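Local structure of GTP-binding protein REM 1 (2NZJ) at residues L45-V56 and F160-R168. The protein binds GDP with magnesium and, as a small GTPase of the Ras family, probably acts in signalling by binding and hydrolysing GTP. Residues are numbered along the deposited sequence; the frame is centred on the assembly and turned at random.
Sequences LTVDGEDTTLVV and FEGVVRQLR
Arg168 reaches from helix 156-171 into the type I' hairpin turn Val47 to Glu50. The hairpin joins the antiparallel strands 40-47 and 50-57 of the Ras-like fold, and the C-terminal helix packs across it. The guanidinium of Arg168 donates three hydrogen bonds, all close to its own plane. Arg168 NH1 donates to Val47 O at 3.0 Å. Arg168 NH2 donates to Glu50 O at 2.8 Å and also to Thr52 OG1. Both carbonyls are met from above their planes, each on the face opposite its hairpin N-H donor. The carboxylate of Glu50 stacks on one face of the guanidinium, its plane turned only 10° away. Glu50 OE2 lies 3.5 Å from Arg168 NE, a salt bridge of charges alone, since no N-H points at the oxygen. Val164 CG1 lies against the opposite face, offset toward the rim. With an alanine at Arg168, the Glu50 carboxylate would probably lose its stacking partner and countercharge, and Val47 O, Glu50 O and Thr52 OG1 their donors from the helix. Arg165 forms a two-pronged salt bridge with Asp48: Arg165 NE meets Asp48 OD2 at 2.9 Å, and NH2 meets OD1 from above the carboxylate plane. The chi1 of Val47 (-171°) turns CG1 away from the backbone N and lays it over a face of that guanidinium. Deeper in, Leu45, Val47 and Leu54 pack on Val164. Farther out, Tyr5 of strand 4-10 touches Thr52, Leu54 and Leu167. Phe24 of helix 17-25 meets the Phe160 ring. Where the helix segment begins, Val56 CG2 rests obliquely against that ring, 3.8 Å from Phe160 CE1.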
loop_
_atom_site.group_PDB
_atom_site.type_symbol
_atom_site.label_atom_id
_atom_site.label_comp_id
_atom_site.label_asym_id
_atom_site.label_seq_id
_atom_site.Cartn_x
_atom_site.Cartn_y
_atom_site.Cartn_z
ATOM N N LEU A 45 7.853 -12.633 -5.421
ATOM C CA LEU A 45 7.679 -13.166 -4.080
ATOM C C LEU A 45 7.124 -14.575 -4.112
ATOM O O LEU A 45 6.248 -14.882 -4.921
ATOM C CB LEU A 45 6.693 -12.312 -3.291
ATOM C CG LEU A 45 7.145 -10.920 -2.955
ATOM C CD1 LEU A 45 5.968 -10.173 -2.345
ATOM C CD2 LEU A 45 8.346 -10.966 -2.033
ATOM N N THR A 46 7.620 -15.411 -3.210
ATOM C CA THR A 46 7.114 -16.758 -3.036
ATOM C C THR A 46 6.110 -16.770 -1.883
ATOM O O THR A 46 6.454 -16.492 -0.744
ATOM C CB THR A 46 8.274 -17.752 -2.768
ATOM O OG1 THR A 46 9.099 -17.842 -3.943
ATOM C CG2 THR A 46 7.761 -19.152 -2.426
ATOM N N VAL A 47 4.860 -17.077 -2.193
ATOM C CA VAL A 47 3.786 -17.062 -1.206
ATOM C C VAL A 47 2.969 -18.324 -1.411
ATOM O O VAL A 47 2.671 -18.693 -2.544
ATOM C CB VAL A 47 2.906 -15.845 -1.380
ATOM C CG1 VAL A 47 1.937 -15.724 -0.217
ATOM C CG2 VAL A 47 3.759 -14.619 -1.460
ATOM N N ASP A 48 2.637 -19.001 -0.311
ATOM C CA ASP A 48 1.925 -20.292 -0.354
ATOM C C ASP A 48 2.499 -21.203 -1.453
ATOM O O ASP A 48 1.761 -21.793 -2.257
ATOM C CB ASP A 48 0.419 -20.067 -0.547
ATOM C CG ASP A 48 -0.178 -19.128 0.512
ATOM O OD1 ASP A 48 0.058 -19.344 1.717
ATOM O OD2 ASP A 48 -0.890 -18.181 0.142
ATOM N N GLY A 49 3.829 -21.282 -1.498
ATOM C CA GLY A 49 4.543 -22.174 -2.421
ATOM C C GLY A 49 4.549 -21.791 -3.890
ATOM O O GLY A 49 4.970 -22.587 -4.720
ATOM N N GLU A 50 4.117 -20.563 -4.201
ATOM C CA GLU A 50 3.868 -20.101 -5.580
ATOM C C GLU A 50 4.481 -18.717 -5.796
ATOM O O GLU A 50 4.334 -17.826 -4.967
ATOM C CB GLU A 50 2.345 -20.061 -5.823
ATOM C CG GLU A 50 1.849 -19.416 -7.133
ATOM C CD GLU A 50 0.300 -19.269 -7.210
ATOM O OE1 GLU A 50 -0.436 -19.920 -6.424
ATOM O OE2 GLU A 50 -0.183 -18.498 -8.076
ATOM N N ASP A 51 5.159 -18.521 -6.914
ATOM C CA ASP A 51 5.828 -17.246 -7.185
ATOM C C ASP A 51 4.892 -16.257 -7.863
ATOM O O ASP A 51 4.055 -16.648 -8.651
ATOM C CB ASP A 51 7.072 -17.462 -8.058
ATOM C CG ASP A 51 8.282 -17.954 -7.261
ATOM O OD1 ASP A 51 9.365 -18.043 -7.862
ATOM O OD2 ASP A 51 8.176 -18.229 -6.042
ATOM N N THR A 52 5.040 -14.978 -7.528
ATOM C CA THR A 52 4.276 -13.901 -8.144
ATOM C C THR A 52 5.105 -12.634 -8.107
ATOM O O THR A 52 5.708 -12.336 -7.086
ATOM C CB THR A 52 2.987 -13.654 -7.389
ATOM O OG1 THR A 52 2.089 -14.760 -7.608
ATOM C CG2 THR A 52 2.360 -12.329 -7.839
ATOM N N THR A 53 5.143 -11.909 -9.216
ATOM C CA THR A 53 5.881 -10.666 -9.305
ATOM C C THR A 53 4.944 -9.497 -9.061
ATOM O O THR A 53 3.833 -9.426 -9.625
ATOM C CB THR A 53 6.525 -10.485 -10.684
ATOM O OG1 THR A 53 7.245 -11.667 -11.028
ATOM C CG2 THR A 53 7.473 -9.297 -10.719
ATOM N N LEU A 54 5.381 -8.588 -8.198
ATOM C CA LEU A 54 4.703 -7.326 -8.040
ATOM C C LEU A 54 5.633 -6.243 -8.532
ATOM O O LEU A 54 6.840 -6.284 -8.284
ATOM C CB LEU A 54 4.329 -7.081 -6.595
ATOM C CG LEU A 54 3.416 -8.098 -5.919
ATOM C CD1 LEU A 54 3.275 -7.746 -4.443
ATOM C CD2 LEU A 54 2.039 -8.167 -6.594
ATOM N N VAL A 55 5.062 -5.288 -9.251
ATOM C CA VAL A 55 5.734 -4.048 -9.563
ATOM C C VAL A 55 5.051 -2.982 -8.699
ATOM O O VAL A 55 3.859 -2.692 -8.882
ATOM C CB VAL A 55 5.636 -3.721 -11.065
ATOM C CG1 VAL A 55 6.279 -2.368 -11.369
ATOM C CG2 VAL A 55 6.288 -4.857 -11.904
ATOM N N VAL A 56 5.807 -2.428 -7.747
ATOM C CA VAL A 56 5.273 -1.474 -6.779
ATOM C C VAL A 56 5.636 -0.072 -7.260
ATOM O O VAL A 56 6.819 0.244 -7.437
ATOM C CB VAL A 56 5.813 -1.759 -5.347
ATOM C CG1 VAL A 56 5.461 -0.639 -4.385
ATOM C CG2 VAL A 56 5.245 -3.089 -4.809
ATOM N N PHE A 160 2.921 -6.992 1.774
ATOM C CA PHE A 160 3.039 -7.353 0.363
ATOM C C PHE A 160 2.618 -8.789 0.076
ATOM O O PHE A 160 2.007 -9.038 -0.937
ATOM C CB PHE A 160 4.426 -7.022 -0.160
ATOM C CG PHE A 160 4.705 -5.556 -0.144
ATOM C CD1 PHE A 160 4.220 -4.740 -1.164
ATOM C CD2 PHE A 160 5.374 -4.972 0.926
ATOM C CE1 PHE A 160 4.458 -3.360 -1.146
ATOM C CE2 PHE A 160 5.612 -3.616 0.962
ATOM C CZ PHE A 160 5.158 -2.797 -0.079
ATOM N N GLU A 161 2.898 -9.718 0.978
ATOM C CA GLU A 161 2.406 -11.107 0.846
ATOM C C GLU A 161 0.879 -11.170 0.882
ATOM O O GLU A 161 0.260 -11.938 0.174
ATOM C CB GLU A 161 3.007 -11.997 1.939
ATOM C CG GLU A 161 4.511 -12.131 1.746
ATOM C CD GLU A 161 5.213 -13.120 2.652
ATOM O OE1 GLU A 161 4.672 -13.545 3.707
ATOM O OE2 GLU A 161 6.355 -13.455 2.282
ATOM N N GLY A 162 0.281 -10.302 1.682
ATOM C CA GLY A 162 -1.169 -10.163 1.754
ATOM C C GLY A 162 -1.761 -9.621 0.467
ATOM O O GLY A 162 -2.788 -10.113 -0.003
ATOM N N VAL A 163 -1.107 -8.627 -0.118
ATOM C CA VAL A 163 -1.520 -8.112 -1.419
ATOM C C VAL A 163 -1.552 -9.238 -2.465
ATOM O O VAL A 163 -2.542 -9.382 -3.203
ATOM C CB VAL A 163 -0.572 -6.993 -1.919
ATOM C CG1 VAL A 163 -0.888 -6.622 -3.328
ATOM C CG2 VAL A 163 -0.653 -5.783 -1.017
ATOM N N VAL A 164 -0.482 -10.037 -2.534
ATOM C CA VAL A 164 -0.454 -11.183 -3.467
ATOM C C VAL A 164 -1.675 -12.069 -3.249
ATOM O O VAL A 164 -2.390 -12.394 -4.201
ATOM C CB VAL A 164 0.781 -12.086 -3.293
ATOM C CG1 VAL A 164 0.665 -13.299 -4.180
ATOM C CG2 VAL A 164 2.089 -11.331 -3.560
ATOM N N ARG A 165 -1.928 -12.450 -1.998
ATOM C CA ARG A 165 -3.060 -13.353 -1.700
ATOM C C ARG A 165 -4.394 -12.775 -2.144
ATOM O O ARG A 165 -5.198 -13.482 -2.720
ATOM C CB ARG A 165 -3.151 -13.706 -0.203
ATOM C CG ARG A 165 -2.090 -14.685 0.247
ATOM C CD ARG A 165 -2.318 -15.131 1.634
ATOM N NE ARG A 165 -1.245 -16.035 2.031
ATOM C CZ ARG A 165 -0.150 -15.686 2.718
ATOM N NH1 ARG A 165 0.036 -14.439 3.152
ATOM N NH2 ARG A 165 0.763 -16.619 2.993
ATOM N N GLN A 166 -4.623 -11.495 -1.873
ATOM C CA GLN A 166 -5.857 -10.841 -2.278
ATOM C C GLN A 166 -6.014 -10.798 -3.799
ATOM O O GLN A 166 -7.116 -10.974 -4.336
ATOM C CB GLN A 166 -5.889 -9.427 -1.737
ATOM C CG GLN A 166 -5.918 -9.346 -0.237
ATOM C CD GLN A 166 -7.114 -10.044 0.337
ATOM O OE1 GLN A 166 -8.224 -9.887 -0.175
ATOM N NE2 GLN A 166 -6.903 -10.847 1.380
ATOM N N LEU A 167 -4.908 -10.551 -4.498
ATOM C CA LEU A 167 -4.917 -10.560 -5.959
ATOM C C LEU A 167 -5.271 -11.949 -6.516
ATOM O O LEU A 167 -5.949 -12.057 -7.526
ATOM C CB LEU A 167 -3.559 -10.095 -6.513
ATOM C CG LEU A 167 -3.255 -8.597 -6.398
ATOM C CD1 LEU A 167 -1.816 -8.281 -6.790
ATOM C CD2 LEU A 167 -4.242 -7.765 -7.222
ATOM N N ARG A 168 -4.803 -13.002 -5.852
ATOM C CA ARG A 168 -5.080 -14.372 -6.275
ATOM C C ARG A 168 -6.531 -14.772 -6.043
ATOM O O ARG A 168 -7.052 -15.653 -6.724
ATOM C CB ARG A 168 -4.174 -15.355 -5.543
ATOM C CG ARG A 168 -2.731 -15.322 -5.980
ATOM C CD ARG A 168 -1.877 -16.199 -5.072
ATOM N NE ARG A 168 -0.478 -16.194 -5.486
ATOM C CZ ARG A 168 0.506 -16.829 -4.865
ATOM N NH1 ARG A 168 0.253 -17.542 -3.782
ATOM N NH2 ARG A 168 1.741 -16.761 -5.337
#